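Local structure of PlaB phospholipase (Legionella pneumophila, 6ZTI) at residues Q37-Q42 with I289-C294; G46-Q51 with R293-K298. The protein is a virulence-associated phospholipase of the alpha/beta-hydrolase class whose activity is controlled by NAD(H)-mediated tetramerization. All blocks are in the same frame, centred on the assembly; numbering follows the deposited sequence. Where two conformers were deposited one is given.

Interactions 1 and 2 are neighbours, their centres about 8 Å apart, and both rest on helix 286-296, with Arg293 and Cys294 in common. On the other side the chain runs straight from helix 35-44 into the loop that follows it, where Lys47 N and Gln42 O lie 2.9 Å apart, a probable hydrogen bond. The apolar groups join as well: Leu292 CD1 comes to 3.5 Å from Leu48 CD2, and Leu39 CD2 lies 4.0 Å from Leu48 CD1. Leu39 also reaches Leu295, its CD2 4.2 Å from Leu295 CD1. Both contacts lie over one face of the parallel sheet, away from the thio-NAD pockets.

Interaction 1 of 2, residues Q37-Q42 with I289-C294; sequences QWLENQ and IWILRC
Leu292 packs against Trp38 and Gln42, and it carries the largest share of this contact from helix 286-296. With CG anti to its own backbone N (chi1 -172°), it sends CD2 across to helix 35-44. There CD2 meets the far corner of the indole, 4.2 Å from Trp38 CH2, approaching the ring obliquely; the two side chains cross at about a right angle. Beneath this pair, nearer the parallel sheet, Leu39 CD2 and Ile291 CG2 make a looser apolar touch at 4.5 Å. The backbones of the two segments stay well apart: the nearest alpha carbons, Leu39 CA and Leu292 CA, are 8.1 Å from each other.

The two helices follow strands 16-21 and 257-261 and lie on one side of the sheet, as helices A and F do in the alpha/beta-hydrolase fold. Their short segments pass 11.8 Å apart at 52°, wide enough for side chains from both to fill the gap. Ile291 continues down onto Ile127 and Leu129 of strand 123-129, while Trp38 is also packed by Met279 and Ala282.

The one polar side chain involved is Gln42, and its part is van der Waals contact: OE1 stands 3.8 Å from Leu292 CD2. Chi1 of -65° lays Gln42 CG over one face of the indole, about 3.5 Å above the Trp38 plane and towards the rim; the bend at chi2 then turns the amide. One turn separates these residues on the helix, and Gln42 N bonds to Trp38 O at 3.0 Å. Gln37 and Glu40 turn elsewhere, packing on Leu474 of the second subunit.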
ATOM      1  N   GLN B  37      46.621  14.152  -1.895  1.00 27.88           N
ATOM      2  CA  GLN B  37      48.008  14.340  -2.318  1.00 25.38           C
ATOM      3  C   GLN B  37      48.472  15.774  -2.084  1.00 23.51           C
ATOM      4  O   GLN B  37      49.634  16.007  -1.728  1.00 31.96           O
ATOM      5  CB  GLN B  37      48.155  13.961  -3.796  1.00 33.03           C
ATOM      6  CG  GLN B  37      48.075  12.450  -4.047  1.00 48.27           C
ATOM      7  CD  GLN B  37      47.333  12.064  -5.334  1.00 61.44           C
ATOM      8  OE1 GLN B  37      46.618  12.871  -5.936  1.00 45.40           O
ATOM      9  NE2 GLN B  37      47.501  10.810  -5.749  1.00 46.88           N
ATOM     10  N   TRP B  38      47.580  16.753  -2.269  1.00 24.15           N
ATOM     11  CA  TRP B  38      47.975  18.146  -2.077  1.00 26.30           C
ATOM     12  C   TRP B  38      48.238  18.456  -0.608  1.00 26.96           C
ATOM     13  O   TRP B  38      49.203  19.162  -0.286  1.00 25.44           O
ATOM     14  CB  TRP B  38      46.906  19.079  -2.639  1.00 21.70           C
ATOM     15  CG  TRP B  38      47.287  20.533  -2.586  1.00 19.39           C
ATOM     16  CD1 TRP B  38      48.143  21.182  -3.418  1.00 21.05           C
ATOM     17  CD2 TRP B  38      46.816  21.518  -1.650  1.00 20.53           C
ATOM     18  NE1 TRP B  38      48.241  22.510  -3.062  1.00 24.94           N
ATOM     19  CE2 TRP B  38      47.435  22.737  -1.979  1.00 21.95           C
ATOM     20  CE3 TRP B  38      45.936  21.480  -0.567  1.00 25.54           C
ATOM     21  CZ2 TRP B  38      47.204  23.905  -1.268  1.00 27.76           C
ATOM     22  CZ3 TRP B  38      45.707  22.643   0.138  1.00 31.65           C
ATOM     23  CH2 TRP B  38      46.335  23.840  -0.216  1.00 21.98           C
ATOM     24  N   LEU B  39      47.389  17.952   0.297  1.00 24.88           N
ATOM     25  CA  LEU B  39      47.632  18.137   1.726  1.00 25.34           C
ATOM     26  C   LEU B  39      48.957  17.518   2.140  1.00 31.02           C
ATOM     27  O   LEU B  39      49.653  18.044   3.018  1.00 34.84           O
ATOM     28  CB  LEU B  39      46.499  17.526   2.551  1.00 24.56           C
ATOM     29  CG  LEU B  39      45.147  18.231   2.542  1.00 30.39           C
ATOM     30  CD1 LEU B  39      44.170  17.477   3.428  1.00 27.15           C
ATOM     31  CD2 LEU B  39      45.271  19.663   3.010  1.00 30.93           C
ATOM     32  N   GLU B  40      49.314  16.388   1.528  1.00 27.39           N
ATOM     33  CA  GLU B  40      50.604  15.772   1.809  1.00 31.34           C
ATOM     34  C   GLU B  40      51.745  16.733   1.501  1.00 37.19           C
ATOM     35  O   GLU B  40      52.697  16.854   2.283  1.00 32.67           O
ATOM     36  CB  GLU B  40      50.745  14.488   0.994  1.00 28.69           C
ATOM     37  CG  GLU B  40      51.840  13.555   1.470  1.00 34.00           C
ATOM     38  CD  GLU B  40      51.987  12.354   0.558  1.00 40.35           C
ATOM     39  OE1 GLU B  40      52.177  12.556  -0.665  1.00 40.29           O
ATOM     40  OE2 GLU B  40      51.888  11.212   1.057  1.00 33.64           O
ATOM     41  N   ASN B  41      51.663  17.438   0.369  1.00 33.77           N
ATOM     42  CA  ASN B  41      52.748  18.344   0.003  1.00 31.73           C
ATOM     43  C   ASN B  41      52.739  19.602   0.864  1.00 31.26           C
ATOM     44  O   ASN B  41      53.805  20.151   1.169  1.00 28.61           O
ATOM     45  CB  ASN B  41      52.657  18.695  -1.480  1.00 39.72           C
ATOM     46  CG  ASN B  41      52.886  17.487  -2.377  1.00 56.29           C
ATOM     47  OD1 ASN B  41      52.468  16.370  -2.058  1.00 59.79           O
ATOM     48  ND2 ASN B  41      53.564  17.703  -3.500  1.00 62.91           N
ATOM     49  N   GLN B  42      51.560  20.061   1.285  1.00 32.17           N
ATOM     50  CA  GLN B  42      51.502  21.214   2.178  1.00 37.17           C
ATOM     51  C   GLN B  42      52.122  20.907   3.537  1.00 37.28           C
ATOM     52  O   GLN B  42      52.665  21.810   4.185  1.00 30.05           O
ATOM     53  CB  GLN B  42      50.055  21.674   2.342  1.00 36.19           C
ATOM     54  CG  GLN B  42      49.441  22.193   1.052  1.00 33.46           C
ATOM     55  CD  GLN B  42      50.194  23.384   0.502  1.00 38.75           C
ATOM     56  OE1 GLN B  42      50.189  24.462   1.098  1.00 40.65           O
ATOM     57  NE2 GLN B  42      50.859  23.196  -0.635  1.00 41.79           N
ATOM     58  N   ILE B 289      41.981  26.124  -0.036  1.00 11.97           N
ATOM     59  CA  ILE B 289      42.499  27.249   0.733  1.00 11.91           C
ATOM     60  C   ILE B 289      41.839  27.317   2.099  1.00 16.57           C
ATOM     61  O   ILE B 289      42.503  27.571   3.110  1.00 17.57           O
ATOM     62  CB  ILE B 289      42.311  28.561  -0.052  1.00 16.80           C
ATOM     63  CG1 ILE B 289      43.295  28.629  -1.240  1.00 16.36           C
ATOM     64  CG2 ILE B 289      42.498  29.772   0.875  1.00 27.24           C
ATOM     65  CD1 ILE B 289      42.853  29.571  -2.341  1.00 28.97           C
ATOM     66  N   TRP B 290      40.525  27.104   2.160  1.00 17.72           N
ATOM     67  CA  TRP B 290      39.852  27.252   3.444  1.00 11.07           C
ATOM     68  C   TRP B 290      39.962  25.999   4.301  1.00 15.35           C
ATOM     69  O   TRP B 290      39.915  26.106   5.531  1.00 14.53           O
ATOM     70  CB  TRP B 290      38.391  27.653   3.227  1.00 13.91           C
ATOM     71  CG  TRP B 290      38.317  29.090   2.849  1.00 16.09           C
ATOM     72  CD1 TRP B 290      38.090  29.603   1.609  1.00 22.03           C
ATOM     73  CD2 TRP B 290      38.540  30.209   3.711  1.00 14.68           C
ATOM     74  NE1 TRP B 290      38.131  30.976   1.650  1.00 26.67           N
ATOM     75  CE2 TRP B 290      38.412  31.372   2.930  1.00 22.61           C
ATOM     76  CE3 TRP B 290      38.825  30.338   5.073  1.00 19.97           C
ATOM     77  CZ2 TRP B 290      38.549  32.649   3.466  1.00 34.44           C
ATOM     78  CZ3 TRP B 290      38.974  31.602   5.601  1.00 24.37           C
ATOM     79  CH2 TRP B 290      38.830  32.746   4.799  1.00 36.61           C
ATOM     80  N   ILE B 291      40.135  24.821   3.690  1.00 14.41           N
ATOM     81  CA  ILE B 291      40.437  23.627   4.479  1.00 16.19           C
ATOM     82  C   ILE B 291      41.748  23.808   5.230  1.00 16.07           C
ATOM     83  O   ILE B 291      41.862  23.434   6.404  1.00 14.94           O
ATOM     84  CB  ILE B 291      40.477  22.371   3.587  1.00 16.06           C
ATOM     85  CG1 ILE B 291      39.060  21.903   3.298  1.00 17.58           C
ATOM     86  CG2 ILE B 291      41.273  21.253   4.263  1.00 21.73           C
ATOM     87  CD1 ILE B 291      38.949  20.765   2.324  1.00 22.84           C
ATOM     88  N   LEU B 292      42.759  24.370   4.563  1.00 14.28           N
ATOM     89  CA  LEU B 292      44.066  24.550   5.198  1.00 19.73           C
ATOM     90  C   LEU B 292      43.967  25.486   6.394  1.00 16.53           C
ATOM     91  O   LEU B 292      44.586  25.244   7.440  1.00 20.41           O
ATOM     92  CB  LEU B 292      45.072  25.085   4.174  1.00 21.29           C
ATOM     93  CG  LEU B 292      46.543  25.181   4.578  1.00 38.44           C
ATOM     94  CD1 LEU B 292      47.074  23.837   5.054  1.00 34.95           C
ATOM     95  CD2 LEU B 292      47.368  25.685   3.403  1.00 32.11           C
ATOM     96  N   ARG B 293      43.174  26.549   6.266  1.00 20.17           N
ATOM     97  CA  ARG B 293      42.938  27.448   7.390  1.00 20.87           C
ATOM     98  C   ARG B 293      42.264  26.711   8.543  1.00 19.93           C
ATOM     99  O   ARG B 293      42.665  26.851   9.705  1.00 19.08           O
ATOM    100  CB  ARG B 293      42.074  28.626   6.935  1.00 23.28           C
ATOM    101  CG  ARG B 293      42.789  29.671   6.105  1.00 24.98           C
ATOM    102  CD  ARG B 293      43.843  30.426   6.916  1.00 46.50           C
ATOM    103  NE  ARG B 293      43.320  30.968   8.172  1.00 45.49           N
ATOM    104  CZ  ARG B 293      42.701  32.142   8.294  1.00 41.77           C
ATOM    105  NH1 ARG B 293      42.509  32.920   7.233  1.00 36.74           N
ATOM    106  NH2 ARG B 293      42.269  32.537   9.485  1.00 46.94           N
ATOM    107  N   CYS B 294      41.227  25.925   8.235  1.00 18.29           N
ATOM    108  CA  CYS B 294      40.487  25.206   9.273  1.00 16.67           C
ATOM    109  C   CYS B 294      41.400  24.239  10.016  1.00 17.57           C
ATOM    110  O   CYS B 294      41.395  24.186  11.252  1.00 15.99           O
ATOM    111  CB  CYS B 294      39.295  24.461   8.653  1.00 19.46           C
ATOM    112  SG  CYS B 294      37.959  25.536   7.978  1.00 20.14           S
TER

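Interaction 2 of 2, residues G46-Q51 with R293-K298; sequences GKLDIQ and RCLQVK
Gln296 sets CG beside its backbone N and then runs extended (chi2 166°), carrying its amide from helix 286-296 over to the backbone of Lys47. Leu48 likewise places CG beside its backbone N, which aims its two methyls at Leu295 and at the stem of Gln296.

The amide makes the hydrogen bond of the contact: Gln296 NE2 donates to Lys47 O at 3.0 Å and nearly straight, with 168° at the hydrogen. Lys47 O sits in the plane of the glutamine amide, whereas the donor is tilted 22° from the plane of the carbonyl it serves. Below the bond, Leu48 CD2 rests against both Leu295 CB (4.0 Å) and Gln296 CG (4.1 Å). The other methyl, Leu48 CD1, meets Leu295 CD1 at 4.0 Å. Leu48 crosses both partners at about a right angle.

The loop segment begins where a Schellman motif ends helix 35-44, with Gly46 as its C-prime residue at positive phi and its N turned to Ser43 O. The chain then heads for strand 55-60 of the parallel sheet, and Ser43 OG lies within hydrogen-bonding reach of both Leu48 O and Ile50 O, two acceptors for its single proton. In the 293-298 segment, Leu295 also rests on Ile127 of strand 123-129, and Val297 O is bonded to His125 NE2.

Because the glutamine grips a main-chain carbonyl, the bond addresses the main chain of the loop and does not draw on the Lys47 side chain. The leucine pair adds apolar packing beneath, so the contact joins the two chain segments without a salt bridge between them.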
ATOM      1  N   GLY B  46      55.848  22.538   5.493  1.00 42.24           N
ATOM      2  CA  GLY B  46      55.757  23.158   6.798  1.00 49.26           C
ATOM      3  C   GLY B  46      54.476  23.912   7.069  1.00 53.86           C
ATOM      4  O   GLY B  46      54.423  24.677   8.040  1.00 47.10           O
ATOM      5  N   LYS B  47      53.444  23.732   6.247  1.00 41.61           N
ATOM      6  CA  LYS B  47      52.162  24.377   6.495  1.00 43.30           C
ATOM      7  C   LYS B  47      51.260  23.549   7.398  1.00 39.65           C
ATOM      8  O   LYS B  47      50.352  24.107   8.026  1.00 43.54           O
ATOM      9  CB  LYS B  47      51.449  24.659   5.166  1.00 43.64           C
ATOM     10  CG  LYS B  47      52.317  25.369   4.119  1.00 46.79           C
ATOM     11  CD  LYS B  47      52.876  26.680   4.642  1.00 56.51           C
ATOM     12  CE  LYS B  47      53.819  27.333   3.638  1.00 72.98           C
ATOM     13  NZ  LYS B  47      53.115  27.829   2.421  1.00 68.84           N
ATOM     14  N   LEU B  48      51.497  22.240   7.483  1.00 39.78           N
ATOM     15  CA  LEU B  48      50.758  21.346   8.360  1.00 35.68           C
ATOM     16  C   LEU B  48      51.747  20.419   9.055  1.00 34.46           C
ATOM     17  O   LEU B  48      52.895  20.276   8.628  1.00 34.11           O
ATOM     18  CB  LEU B  48      49.716  20.525   7.583  1.00 30.88           C
ATOM     19  CG  LEU B  48      48.601  21.313   6.892  1.00 36.46           C
ATOM     20  CD1 LEU B  48      47.759  20.391   6.020  1.00 38.83           C
ATOM     21  CD2 LEU B  48      47.729  22.026   7.918  1.00 38.66           C
ATOM     22  N   ASP B  49      51.287  19.793  10.140  1.00 22.05           N
ATOM     23  CA  ASP B  49      52.112  18.883  10.925  1.00 36.86           C
ATOM     24  C   ASP B  49      51.596  17.458  10.750  1.00 29.10           C
ATOM     25  O   ASP B  49      51.118  16.831  11.701  1.00 36.38           O
ATOM     26  CB  ASP B  49      52.107  19.298  12.402  1.00 42.11           C
ATOM     27  CG  ASP B  49      53.302  18.741  13.175  1.00 67.15           C
ATOM     28  OD1 ASP B  49      54.283  18.305  12.529  1.00 51.07           O
ATOM     29  OD2 ASP B  49      53.262  18.738  14.428  1.00 57.97           O
ATOM     30  N   ILE B  50      51.684  16.946   9.525  1.00 26.79           N
ATOM     31  CA  ILE B  50      51.166  15.634   9.169  1.00 29.05           C
ATOM     32  C   ILE B  50      52.344  14.809   8.686  1.00 27.33           C
ATOM     33  O   ILE B  50      52.925  15.106   7.635  1.00 31.92           O
ATOM     34  CB  ILE B  50      50.092  15.702   8.080  1.00 27.12           C
ATOM     35  CG1 ILE B  50      49.066  16.792   8.384  1.00 30.12           C
ATOM     36  CG2 ILE B  50      49.424  14.344   7.943  1.00 20.88           C
ATOM     37  CD1 ILE B  50      48.090  17.009   7.250  1.00 33.40           C
ATOM     38  N   GLN B  51      52.680  13.762   9.426  1.00 33.68           N
ATOM     39  CA  GLN B  51      53.778  12.908   9.006  1.00 38.57           C
ATOM     40  C   GLN B  51      53.392  12.177   7.726  1.00 31.57           C
ATOM     41  O   GLN B  51      52.208  11.996   7.415  1.00 29.12           O
ATOM     42  CB  GLN B  51      54.144  11.923  10.120  1.00 41.42           C
ATOM     43  CG  GLN B  51      54.260  12.587  11.498  1.00 67.65           C
ATOM     44  CD  GLN B  51      54.811  11.662  12.573  1.00 71.22           C
ATOM     45  OE1 GLN B  51      54.466  10.480  12.634  1.00 67.22           O
ATOM     46  NE2 GLN B  51      55.670  12.203  13.433  1.00 74.57           N
ATOM     47  N   ARG B 293      43.174  26.549   6.266  1.00 20.17           N
ATOM     48  CA  ARG B 293      42.938  27.448   7.390  1.00 20.87           C
ATOM     49  C   ARG B 293      42.264  26.711   8.543  1.00 19.93           C
ATOM     50  O   ARG B 293      42.665  26.851   9.705  1.00 19.08           O
ATOM     51  CB  ARG B 293      42.074  28.626   6.935  1.00 23.28           C
ATOM     52  CG  ARG B 293      42.789  29.671   6.105  1.00 24.98           C
ATOM     53  CD  ARG B 293      43.843  30.426   6.916  1.00 46.50           C
ATOM     54  NE  ARG B 293      43.320  30.968   8.172  1.00 45.49           N
ATOM     55  CZ  ARG B 293      42.701  32.142   8.294  1.00 41.77           C
ATOM     56  NH1 ARG B 293      42.509  32.920   7.233  1.00 36.74           N
ATOM     57  NH2 ARG B 293      42.269  32.537   9.485  1.00 46.94           N
ATOM     58  N   CYS B 294      41.227  25.925   8.235  1.00 18.29           N
ATOM     59  CA  CYS B 294      40.487  25.206   9.273  1.00 16.67           C
ATOM     60  C   CYS B 294      41.400  24.239  10.016  1.00 17.57           C
ATOM     61  O   CYS B 294      41.395  24.186  11.252  1.00 15.99           O
ATOM     62  CB  CYS B 294      39.295  24.461   8.653  1.00 19.46           C
ATOM     63  SG  CYS B 294      37.959  25.536   7.978  1.00 20.14           S
ATOM     64  N   LEU B 295      42.212  23.482   9.272  1.00 15.29           N
ATOM     65  CA  LEU B 295      43.146  22.544   9.885  1.00 12.56           C
ATOM     66  C   LEU B 295      44.176  23.236  10.764  1.00 22.92           C
ATOM     67  O   LEU B 295      44.762  22.591  11.642  1.00 17.26           O
ATOM     68  CB  LEU B 295      43.875  21.740   8.807  1.00 20.86           C
ATOM     69  CG  LEU B 295      43.046  20.693   8.062  1.00 23.72           C
ATOM     70  CD1 LEU B 295      43.861  20.092   6.929  1.00 17.61           C
ATOM     71  CD2 LEU B 295      42.576  19.601   9.016  1.00 21.92           C
ATOM     72  N   GLN B 296      44.428  24.520  10.540  1.00 21.19           N
ATOM     73  CA  GLN B 296      45.411  25.250  11.321  1.00 21.14           C
ATOM     74  C   GLN B 296      44.827  25.837  12.606  1.00 18.54           C
ATOM     75  O   GLN B 296      45.591  26.287  13.468  1.00 22.71           O
ATOM     76  CB  GLN B 296      46.041  26.343  10.445  1.00 23.22           C
ATOM     77  CG  GLN B 296      46.978  25.762   9.369  1.00 26.09           C
ATOM     78  CD  GLN B 296      47.371  26.746   8.274  1.00 30.01           C
ATOM     79  OE1 GLN B 296      46.689  27.743   8.026  1.00 28.65           O
ATOM     80  NE2 GLN B 296      48.474  26.452   7.601  1.00 26.96           N
ATOM     81  N   VAL B 297      43.503  25.806  12.776  1.00 13.86           N
ATOM     82  CA  VAL B 297      42.918  26.271  14.024  1.00 16.53           C
ATOM     83  C   VAL B 297      43.418  25.420  15.182  1.00 20.14           C
ATOM     84  O   VAL B 297      43.397  24.184  15.131  1.00 14.44           O
ATOM     85  CB  VAL B 297      41.389  26.253  13.934  1.00 18.48           C
ATOM     86  CG1 VAL B 297      40.787  26.458  15.312  1.00 15.11           C
ATOM     87  CG2 VAL B 297      40.923  27.330  12.985  1.00 19.07           C
ATOM     88  N   LYS B 298      43.858  26.087  16.249  1.00 17.56           N
ATOM     89  CA  LYS B 298      44.373  25.397  17.424  0.51 22.23           C
ATOM     90  C   LYS B 298      43.833  25.970  18.730  1.00 24.13           C
ATOM     91  O   LYS B 298      44.302  25.577  19.802  1.00 26.95           O
ATOM     92  CB  LYS B 298      45.905  25.436  17.439  0.51 22.34           C
ATOM     93  CG  LYS B 298      46.555  24.587  16.351  0.51 21.85           C
ATOM     94  CD  LYS B 298      48.061  24.499  16.528  0.51 30.48           C
ATOM     95  CE  LYS B 298      48.688  23.586  15.491  0.51 35.56           C
ATOM     96  NZ  LYS B 298      50.139  23.350  15.758  0.51 48.44           N
TER